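Local coordinates for protein acetyl-CoA acetyltransferase (Elizabethkingia anophelis NUHP1, PDB 6BN2) that probably catalyses the reversible thiolase-type condensation of two acetyl-CoA molecules to acetoacetyl-CoA and coenzyme A, at residues V64-A67 / G68-Q71; A81-P84 / N85-T89; L146-G149 / L150-D153; G200-K203 / E204-V207; A290-P293 / E294-T297. One frame throughout, in Å; residues are numbered along the deposited sequence. Where two conformers were deposited one is given.

Contact 1 of 5, residues V64-A67 / G68-Q71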
# COMPACT_ATOMS: atom_id res chain seq x y z
N VAL A 64 6.30 -5.05 -1.19
CA VAL A 64 5.77 -5.36 -2.52
C VAL A 64 5.05 -6.70 -2.53
O VAL A 64 4.05 -6.87 -3.24
CB VAL A 64 6.90 -5.34 -3.55
CG1 VAL A 64 6.36 -5.72 -4.93
CG2 VAL A 64 7.54 -3.96 -3.57
N LEU A 65 5.55 -7.66 -1.75
CA LEU A 65 5.12 -9.06 -1.86
C LEU A 65 4.54 -9.46 -0.50
O LEU A 65 5.24 -10.01 0.36
CB LEU A 65 6.31 -9.96 -2.31
CG LEU A 65 6.84 -9.50 -3.67
CD1 LEU A 65 8.20 -10.10 -3.97
CD2 LEU A 65 5.84 -9.82 -4.80
N GLN A 66 3.27 -9.14 -0.31
CA GLN A 66 2.63 -9.24 1.00
C GLN A 66 2.02 -10.61 1.27
O GLN A 66 1.56 -10.85 2.39
CB GLN A 66 1.54 -8.16 1.11
CG GLN A 66 2.14 -6.74 0.98
CD GLN A 66 1.12 -5.63 0.83
OE1 GLN A 66 -0.08 -5.84 0.97
NE2 GLN A 66 1.61 -4.42 0.53
N ALA A 67 2.01 -11.50 0.28
CA ALA A 67 1.29 -12.76 0.43
C ALA A 67 1.87 -13.59 1.56
O ALA A 67 3.08 -13.83 1.63
CB ALA A 67 1.34 -13.57 -0.87
N GLY A 68 0.98 -14.06 2.43
CA GLY A 68 1.35 -14.95 3.51
C GLY A 68 2.02 -14.28 4.68
O GLY A 68 2.39 -14.98 5.64
N GLU A 69 2.19 -12.95 4.65
CA GLU A 69 2.75 -12.25 5.80
C GLU A 69 1.76 -12.10 6.93
O GLU A 69 2.14 -11.70 8.03
CB GLU A 69 3.23 -10.86 5.38
CG GLU A 69 4.34 -10.90 4.35
CD GLU A 69 4.79 -9.50 3.99
OE1 GLU A 69 5.93 -9.37 3.48
OE2 GLU A 69 3.99 -8.54 4.20
N GLY A 70 0.49 -12.43 6.70
CA GLY A 70 -0.52 -12.25 7.72
C GLY A 70 -1.18 -10.88 7.62
O GLY A 70 -0.79 -10.00 6.86
N GLN A 71 -2.22 -10.73 8.45
CA GLN A 71 -3.03 -9.52 8.41
C GLN A 71 -2.23 -8.29 8.81
O GLN A 71 -1.45 -8.32 9.77
CB GLN A 71 -4.22 -9.69 9.36
CG GLN A 71 -5.30 -8.64 9.14
CD GLN A 71 -6.39 -8.71 10.20
OE1 GLN A 71 -6.14 -8.53 11.38
NE2 GLN A 71 -7.62 -8.97 9.75
O HOH W 1 -0.56 -9.72 4.02
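E69 lays its extended side chain back over the backbone of L65 and Q66, and the Q66 side chain leaves that backbone on another course. The two side chains cross obliquely, with amide and carboxylate planes 19° apart. The E69 CG sits beside its own backbone N (chi1 -62°), which brings it to 3.4 Å from Q66 O. The carboxylate continues past the peptide: OE2 comes to 3.5 Å from Q66 CA and 4.0 Å from Q66 CB. OE1 stops 3.3 Å from L65 O, a meeting of two acceptors and not a bond. N63 ND2 donates to E69 OE2 and N63 O accepts from Q66 NE2; Q66 OE1 is taken by N93 ND2 of the second subunit, so the amide is held at both ends. Both side chains spring from the ends of a type II beta turn, Q66 to E69, closed by E69 N to Q66 O (3.1 Å, N-H...O 164°), with G68 supplying the positive phi of its third position. A water donates to both Q66 O and G70 O, each at 2.9 Å. D153 of the second subunit accepts from G68 N and G70 N, placing the turn at the interface between the two subunits. The loop runs from strand 59-62 to helix 73-80, where Q76 binds E69 O and Q71 O, while L65 packs on helices 149-155 and 358-375.

Contact 2 of 5, residues A81-P84 / N85-T89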
# COMPACT_ATOMS: atom_id res chain seq x y z
N ALA A 81 8.19 -3.59 16.76
CA ALA A 81 9.20 -2.59 17.09
C ALA A 81 8.98 -1.95 18.45
O ALA A 81 9.83 -1.17 18.89
CB ALA A 81 9.23 -1.49 16.02
N GLY A 82 7.86 -2.24 19.11
CA GLY A 82 7.55 -1.63 20.38
C GLY A 82 6.71 -0.38 20.31
O GLY A 82 6.55 0.29 21.33
N LEU A 83 6.20 -0.02 19.12
CA LEU A 83 5.23 1.06 19.06
C LEU A 83 3.94 0.61 19.72
O LEU A 83 3.60 -0.58 19.68
CB LEU A 83 4.97 1.48 17.62
CG LEU A 83 6.17 2.20 16.98
CD1 LEU A 83 6.02 2.34 15.47
CD2 LEU A 83 6.30 3.58 17.59
N PRO A 84 3.21 1.52 20.36
CA PRO A 84 1.98 1.12 21.06
C PRO A 84 0.85 0.78 20.10
O PRO A 84 0.88 1.14 18.92
CB PRO A 84 1.64 2.35 21.91
CG PRO A 84 2.22 3.49 21.16
CD PRO A 84 3.53 2.94 20.59
N ASN A 85 -0.16 0.09 20.64
CA ASN A 85 -1.32 -0.29 19.84
C ASN A 85 -2.21 0.90 19.49
O ASN A 85 -3.24 0.71 18.82
CB ASN A 85 -2.12 -1.40 20.56
CG ASN A 85 -2.72 -0.96 21.90
OD1 ASN A 85 -2.98 0.22 22.14
ND2 ASN A 85 -2.96 -1.93 22.77
N THR A 86 -1.83 2.10 19.91
CA THR A 86 -2.50 3.33 19.51
C THR A 86 -1.91 3.93 18.23
O THR A 86 -2.34 5.00 17.81
CB THR A 86 -2.48 4.35 20.66
OG1 THR A 86 -1.12 4.50 21.13
CG2 THR A 86 -3.34 3.85 21.83
N THR A 87 -0.93 3.25 17.61
CA THR A 87 -0.26 3.76 16.42
C THR A 87 -0.93 3.28 15.14
O THR A 87 -0.89 2.07 14.85
CB THR A 87 1.20 3.31 16.40
OG1 THR A 87 1.79 3.51 17.69
CG2 THR A 87 1.99 4.10 15.35
N PRO A 88 -1.49 4.17 14.32
CA PRO A 88 -1.97 3.75 12.98
C PRO A 88 -0.83 3.28 12.09
O PRO A 88 0.30 3.75 12.19
CB PRO A 88 -2.60 5.03 12.41
CG PRO A 88 -2.98 5.83 13.66
CD PRO A 88 -1.81 5.58 14.60
N THR A 89 -1.15 2.36 11.16
CA THR A 89 -0.12 1.82 10.26
C THR A 89 -0.72 1.50 8.89
O THR A 89 -1.88 1.06 8.80
CB THR A 89 0.51 0.53 10.81
OG1 THR A 89 -0.49 -0.49 10.90
CG2 THR A 89 1.10 0.72 12.21
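T87 grips the carbonyl oxygen of P84 twice. Its hydroxyl OG1 donates to P84 O at 2.8 Å, and its backbone N donates to the same P84 O at 3.1 Å with an N-H...O angle of 148°. Both donors come from one face of the carbonyl plane, the N standing well above it, 49° out, and the hydroxyl tilted less. The backbone bond closes a type I beta turn from P84 to T87. With chi1 at -46°, T87 OG1 stands beside its own backbone N, so hydroxyl and N-H are presented to P84 O together. The same hydroxyl oxygen rests against the proline ring, 3.4 Å from P84 CD, and has L83 CB at 3.8 Å. T86 brings a second hydroxyl to the ring, with OG1 3.5 Å from P84 CG; the two side chains meet at about a right angle.

Further out, L83 is buried among A78, I42, L46 and V59, which probably helps to place the adjoining proline. Upstream, G82 ends helix 73-80 in a Schellman motif; downstream, T87 O accepts from K75 NZ of that helix just before strand 89-93 begins. N85 and T86, at the corner of the turn, pack on A292 and K302 of the second subunit. Chemically, both bonds that close the turn run from neutral groups of T87 to one oxygen, and the hydroxyl proton is spent on P84 O, a bond that also limits rotation about chi1.

Contact 3 of 5, residues L146-G149 / L150-D153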
# COMPACT_ATOMS: atom_id res chain seq x y z
N LEU A 146 1.26 -24.06 -10.14
CA LEU A 146 1.52 -23.23 -8.96
C LEU A 146 2.47 -22.13 -9.39
O LEU A 146 3.63 -22.41 -9.71
CB LEU A 146 2.15 -24.03 -7.83
CG LEU A 146 1.25 -24.73 -6.83
CD1 LEU A 146 0.18 -25.53 -7.55
CD2 LEU A 146 2.11 -25.63 -5.95
N GLN A 147 2.00 -20.89 -9.37
CA GLN A 147 2.81 -19.77 -9.82
C GLN A 147 3.73 -19.31 -8.70
O GLN A 147 3.29 -19.13 -7.56
CB GLN A 147 1.92 -18.61 -10.27
CG GLN A 147 1.09 -18.91 -11.48
CD GLN A 147 0.64 -17.65 -12.17
OE1 GLN A 147 -0.23 -16.94 -11.68
NE2 GLN A 147 1.26 -17.34 -13.30
N ASP A 148 5.01 -19.11 -9.02
CA ASP A 148 5.93 -18.50 -8.08
C ASP A 148 5.53 -17.05 -7.83
O ASP A 148 5.52 -16.24 -8.76
CB ASP A 148 7.34 -18.58 -8.67
CG ASP A 148 8.42 -18.17 -7.69
OD1 ASP A 148 8.22 -17.18 -6.96
OD2 ASP A 148 9.47 -18.85 -7.65
N GLY A 149 5.21 -16.71 -6.57
CA GLY A 149 4.74 -15.35 -6.29
C GLY A 149 5.77 -14.28 -6.58
O GLY A 149 5.41 -13.15 -6.95
N LEU A 150 7.05 -14.61 -6.42
CA LEU A 150 8.12 -13.67 -6.75
C LEU A 150 8.07 -13.31 -8.22
O LEU A 150 8.14 -12.13 -8.60
CB LEU A 150 9.48 -14.28 -6.42
CG LEU A 150 10.09 -14.19 -5.04
CD1 LEU A 150 11.40 -14.95 -5.02
CD2 LEU A 150 10.32 -12.75 -4.71
N LEU A 151 7.99 -14.33 -9.08
CA LEU A 151 7.96 -14.08 -10.51
C LEU A 151 6.66 -13.42 -10.93
O LEU A 151 6.67 -12.52 -11.77
CB LEU A 151 8.16 -15.38 -11.29
CG LEU A 151 9.49 -16.07 -11.11
CD1 LEU A 151 9.49 -17.39 -11.86
CD2 LEU A 151 10.60 -15.15 -11.61
N LYS A 152 5.53 -13.87 -10.35
CA LYS A 152 4.23 -13.41 -10.82
C LYS A 152 3.95 -11.97 -10.40
O LYS A 152 3.49 -11.15 -11.21
CB LYS A 152 3.12 -14.33 -10.30
CG LYS A 152 1.70 -13.81 -10.56
CD LYS A 152 1.32 -13.86 -12.03
CE LYS A 152 -0.11 -13.35 -12.25
NZ LYS A 152 -0.45 -13.18 -13.70
N ASP A 153 4.20 -11.64 -9.14
CA ASP A 153 3.85 -10.31 -8.64
C ASP A 153 5.05 -9.37 -8.60
O ASP A 153 4.87 -8.14 -8.62
CB ASP A 153 3.23 -10.41 -7.24
CG ASP A 153 1.88 -11.13 -7.22
OD1 ASP A 153 1.22 -11.23 -8.29
OD2 ASP A 153 1.46 -11.58 -6.13
O HOH W 2 0.34 -15.19 -15.37
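At D148 and G149 the backbone passes from strand to helix: D148 O accepts from K152 N (2.9 Å, N-H...O 156°), which meets it almost head-on, and G149 O accepts from D153 N, also at 2.9 Å. The D148 side chain swings over the opening turn. Its CG lies anti to the backbone N and beside the carbonyl carbon (chi1 -171°), which carries OD1 to L150 N at 2.9 Å; the N-H is bent to 131°. The same OD1 lies 3.2 Å from L150 CB, the two side chains running side by side in one direction, and L151 CD1 closes on D148 CB at 4.0 Å. D148 OD1 has a second partner in R136 of the second subunit, a salt bridge, so the carboxylate serves helix and interface at once.

Q147 and K152 meet more loosely. The lysine chain, bent at chi2, passes beside the glutamine amide, with K152 CD 3.5 Å from Q147 OE1. A water joins their ends, accepting from Q147 NE2 at 3.1 Å and from K152 NZ at 2.7 Å. Both residues have two conformers, so the bridge is doubtful. D153, the next residue, has OD2 bonded to Y132 OH. The arrangement is a classic aspartate N-cap: strand 147-148 runs directly into helix 149-155, and a side-chain acceptor takes an N-H that the first turn leaves without a backbone partner.

Contact 4 of 5, residues G200-K203 / E204-V207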
# COMPACT_ATOMS: atom_id res chain seq x y z
N GLY A 200 34.23 1.55 7.47
CA GLY A 200 33.28 1.89 8.50
C GLY A 200 32.13 2.74 8.02
O GLY A 200 31.37 3.25 8.85
N LYS A 201 31.95 2.87 6.70
CA LYS A 201 30.96 3.80 6.18
C LYS A 201 29.53 3.28 6.25
O LYS A 201 28.61 4.05 5.96
CB LYS A 201 31.31 4.17 4.74
CG LYS A 201 32.51 5.11 4.69
CD LYS A 201 32.87 5.47 3.25
CE LYS A 201 33.87 6.62 3.22
NZ LYS A 201 34.21 7.01 1.82
N PHE A 202 29.31 2.01 6.64
CA PHE A 202 27.96 1.52 6.88
C PHE A 202 27.67 1.29 8.36
O PHE A 202 26.55 0.89 8.70
CB PHE A 202 27.70 0.22 6.10
CG PHE A 202 27.56 0.43 4.62
CD1 PHE A 202 26.52 1.19 4.11
CD2 PHE A 202 28.47 -0.13 3.74
CE1 PHE A 202 26.38 1.41 2.72
CE2 PHE A 202 28.34 0.07 2.36
CZ PHE A 202 27.29 0.85 1.86
N LYS A 203 28.65 1.54 9.22
CA LYS A 203 28.48 1.26 10.65
C LYS A 203 27.37 2.11 11.25
O LYS A 203 26.61 1.64 12.11
CB LYS A 203 29.81 1.49 11.37
CG LYS A 203 29.81 1.04 12.81
CD LYS A 203 29.79 -0.48 12.94
CE LYS A 203 29.97 -0.88 14.41
NZ LYS A 203 29.97 -2.35 14.60
N GLU A 204 27.25 3.36 10.82
CA GLU A 204 26.26 4.26 11.42
C GLU A 204 24.85 3.82 11.08
O GLU A 204 23.97 3.82 11.95
CB GLU A 204 26.49 5.69 10.94
CG GLU A 204 25.54 6.70 11.53
CD GLU A 204 25.51 6.67 13.06
OE1 GLU A 204 26.61 6.61 13.68
OE2 GLU A 204 24.39 6.69 13.63
N GLU A 205 24.61 3.45 9.83
CA GLU A 205 23.23 3.26 9.39
C GLU A 205 22.70 1.84 9.61
O GLU A 205 21.47 1.66 9.60
CB GLU A 205 23.10 3.61 7.90
CG GLU A 205 23.70 2.59 6.93
CD GLU A 205 23.88 3.16 5.51
OE1 GLU A 205 23.39 2.53 4.54
OE2 GLU A 205 24.53 4.23 5.35
N VAL A 206 23.56 0.85 9.79
CA VAL A 206 23.11 -0.55 9.84
C VAL A 206 22.81 -0.95 11.27
O VAL A 206 23.63 -0.74 12.18
CB VAL A 206 24.16 -1.48 9.20
CG1 VAL A 206 23.77 -2.95 9.46
CG2 VAL A 206 24.26 -1.22 7.70
N VAL A 207 21.63 -1.50 11.49
CA VAL A 207 21.24 -2.06 12.78
C VAL A 207 21.19 -3.57 12.63
O VAL A 207 20.58 -4.07 11.67
CB VAL A 207 19.91 -1.48 13.28
CG1 VAL A 207 20.10 -0.00 13.63
CG2 VAL A 207 18.78 -1.65 12.27
O HOH W 3 29.14 4.85 9.24
O HOH W 4 26.23 4.56 7.61
O HOH W 5 26.62 4.87 3.72
O HOH W 6 26.23 -1.26 12.39
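E205 reaches back alongside F202 in the loop that leaves helix 179-198, where a Schellman motif at G200 runs straight into a type I beta turn from G200 to K203. From CB, the E205 chain starts with CG between the backbone N and the carbonyl carbon (chi1 74°), which directs it back along the preceding turn. CG passes 3.8 Å from F202 O. CD then lies in the plane of the F202 ring at its edge, and OE1 is 3.4 Å from F202 CD1; carboxylate and ring planes stand 87° apart, so the acid meets the ring's C-H rim. OE2, the other tip atom, receives two waters, at 2.8 Å and 2.7 Å, each of which also donates to K201 O. OE1 is bonded by T368 OG1 and forms a salt bridge with R19 NE, which together with the waters fixes the carboxylate of this buried residue and probably stabilises its charge. The next residue makes a separate bond: V206 N donates to F202 O at 3.2 Å, nearly along the C=O axis, and V206 CG2 touches F202 CB at 4.1 Å. The F202 ring meets that of W197, at the end of helix 179-198, and R19 belongs to strand 12-24 of the main sheet. Another water spans the outgoing chain, donating to K203 O at 2.9 Å and to V206 O at 2.7 Å.

Contact 5 of 5, residues A290-P293 / E294-T297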
# COMPACT_ATOMS: atom_id res chain seq x y z
N ALA A 290 6.19 8.61 -14.68
CA ALA A 290 5.99 7.31 -15.30
C ALA A 290 6.08 7.42 -16.81
O ALA A 290 5.82 8.48 -17.39
CB ALA A 290 4.63 6.71 -14.89
N GLN A 291 6.45 6.32 -17.45
CA GLN A 291 6.36 6.22 -18.90
C GLN A 291 5.94 4.79 -19.24
O GLN A 291 5.42 4.05 -18.39
CB GLN A 291 7.68 6.67 -19.55
CG GLN A 291 8.86 6.17 -18.82
CD GLN A 291 10.20 6.82 -19.21
OE1 GLN A 291 10.30 8.01 -19.54
NE2 GLN A 291 11.23 6.03 -19.16
N ALA A 292 6.12 4.40 -20.50
CA ALA A 292 5.67 3.08 -20.93
C ALA A 292 6.24 2.01 -20.00
O ALA A 292 7.40 2.12 -19.57
CB ALA A 292 6.11 2.80 -22.37
N PRO A 293 5.47 0.97 -19.66
CA PRO A 293 5.97 -0.05 -18.73
C PRO A 293 7.32 -0.63 -19.12
O PRO A 293 8.16 -0.85 -18.24
CB PRO A 293 4.86 -1.12 -18.77
CG PRO A 293 3.59 -0.28 -18.97
CD PRO A 293 4.01 0.87 -19.88
N GLU A 294 7.54 -0.88 -20.42
CA GLU A 294 8.81 -1.45 -20.84
C GLU A 294 9.96 -0.46 -20.69
O GLU A 294 11.12 -0.87 -20.81
CB GLU A 294 8.71 -1.93 -22.29
CG GLU A 294 8.53 -0.82 -23.31
CD GLU A 294 7.08 -0.52 -23.65
OE1 GLU A 294 6.17 -0.69 -22.79
OE2 GLU A 294 6.83 -0.10 -24.80
N TRP A 295 9.67 0.81 -20.41
CA TRP A 295 10.73 1.80 -20.19
C TRP A 295 10.83 2.24 -18.74
O TRP A 295 11.26 3.35 -18.45
CB TRP A 295 10.54 2.99 -21.12
CG TRP A 295 10.94 2.59 -22.50
CD1 TRP A 295 10.13 2.38 -23.59
CD2 TRP A 295 12.27 2.24 -22.92
NE1 TRP A 295 10.88 1.96 -24.66
CE2 TRP A 295 12.19 1.87 -24.27
CE3 TRP A 295 13.51 2.24 -22.28
CZ2 TRP A 295 13.32 1.48 -25.00
CZ3 TRP A 295 14.63 1.86 -22.99
CH2 TRP A 295 14.52 1.48 -24.34
N PHE A 296 10.45 1.36 -17.80
CA PHE A 296 10.66 1.70 -16.39
C PHE A 296 12.14 1.97 -16.12
O PHE A 296 12.47 2.75 -15.23
CB PHE A 296 10.15 0.57 -15.48
CG PHE A 296 11.06 -0.65 -15.42
CD1 PHE A 296 12.15 -0.69 -14.56
CD2 PHE A 296 10.79 -1.75 -16.21
CE1 PHE A 296 12.99 -1.79 -14.52
CE2 PHE A 296 11.61 -2.86 -16.17
CZ PHE A 296 12.71 -2.88 -15.33
N THR A 297 13.02 1.35 -16.91
CA THR A 297 14.46 1.44 -16.68
C THR A 297 14.99 2.87 -16.70
O THR A 297 15.95 3.18 -15.98
CB THR A 297 15.21 0.63 -17.75
OG1 THR A 297 14.75 1.04 -19.04
CG2 THR A 297 14.93 -0.87 -17.58
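P293, W295 and E294 carry this 3-10 turn, P293 through its carbonyl and ring, W295 through its backbone. P293 O accepts from F296 N at 3.2 Å, and lies in the plane of the F296 ring at its edge, 3.4 Å from F296 CD2. W295 is held at both ends of its backbone. Its N donates to A292 O at 2.8 Å, from well above the carbonyl plane, and its O accepts from Q291 NE2 at 2.8 Å. That last bond is nearly straight (169°) and lies in the Q291 amide plane. The Q291 amide is perpendicular to the indole, which leads away; A292 CB meets the indole's edge, 4.2 Å from W295 CD1. E294 folds back on itself, bent at chi2 (-92°), so that its carboxylate returns over the start of the turn: OE1 lies 3.5 Å from A292 CB and 3.9 Å from P293 CD. The side chain of F296 comes within about 4 Å of that of C386, the predicted proton acceptor, which puts the turn beside the probable catalytic site. P293 packs on L79 of the second subunit. The turn lies in the loop between strand 281-290 and helix 300-311, whose K302 binds A290 O, and E294 and W295 lean on helix 169-174.

In the fold
From the N terminus the five contacts follow in series, and none nests in or crosses another. Each is local; contacts 1, 2, 4 and 5 shape loops, while contact 3 opens a helix. Contact 1 links strand 59-62 to helix 73-80, and contact 2 takes the chain from that helix to strand 89-93. Contact 3 starts helix 149-155 and touches contact 1, L65 packing on L150 and D153. Contact 4, on the opposite side of the chain's centre from contact 3, leads from helix 179-198 toward strand 209-211. Contact 5, in the C-terminal thiolase domain, follows strand 281-290. Between subunits, contact 1 of one bonds contact 3 of the other, and contact 2 packs on contact 5.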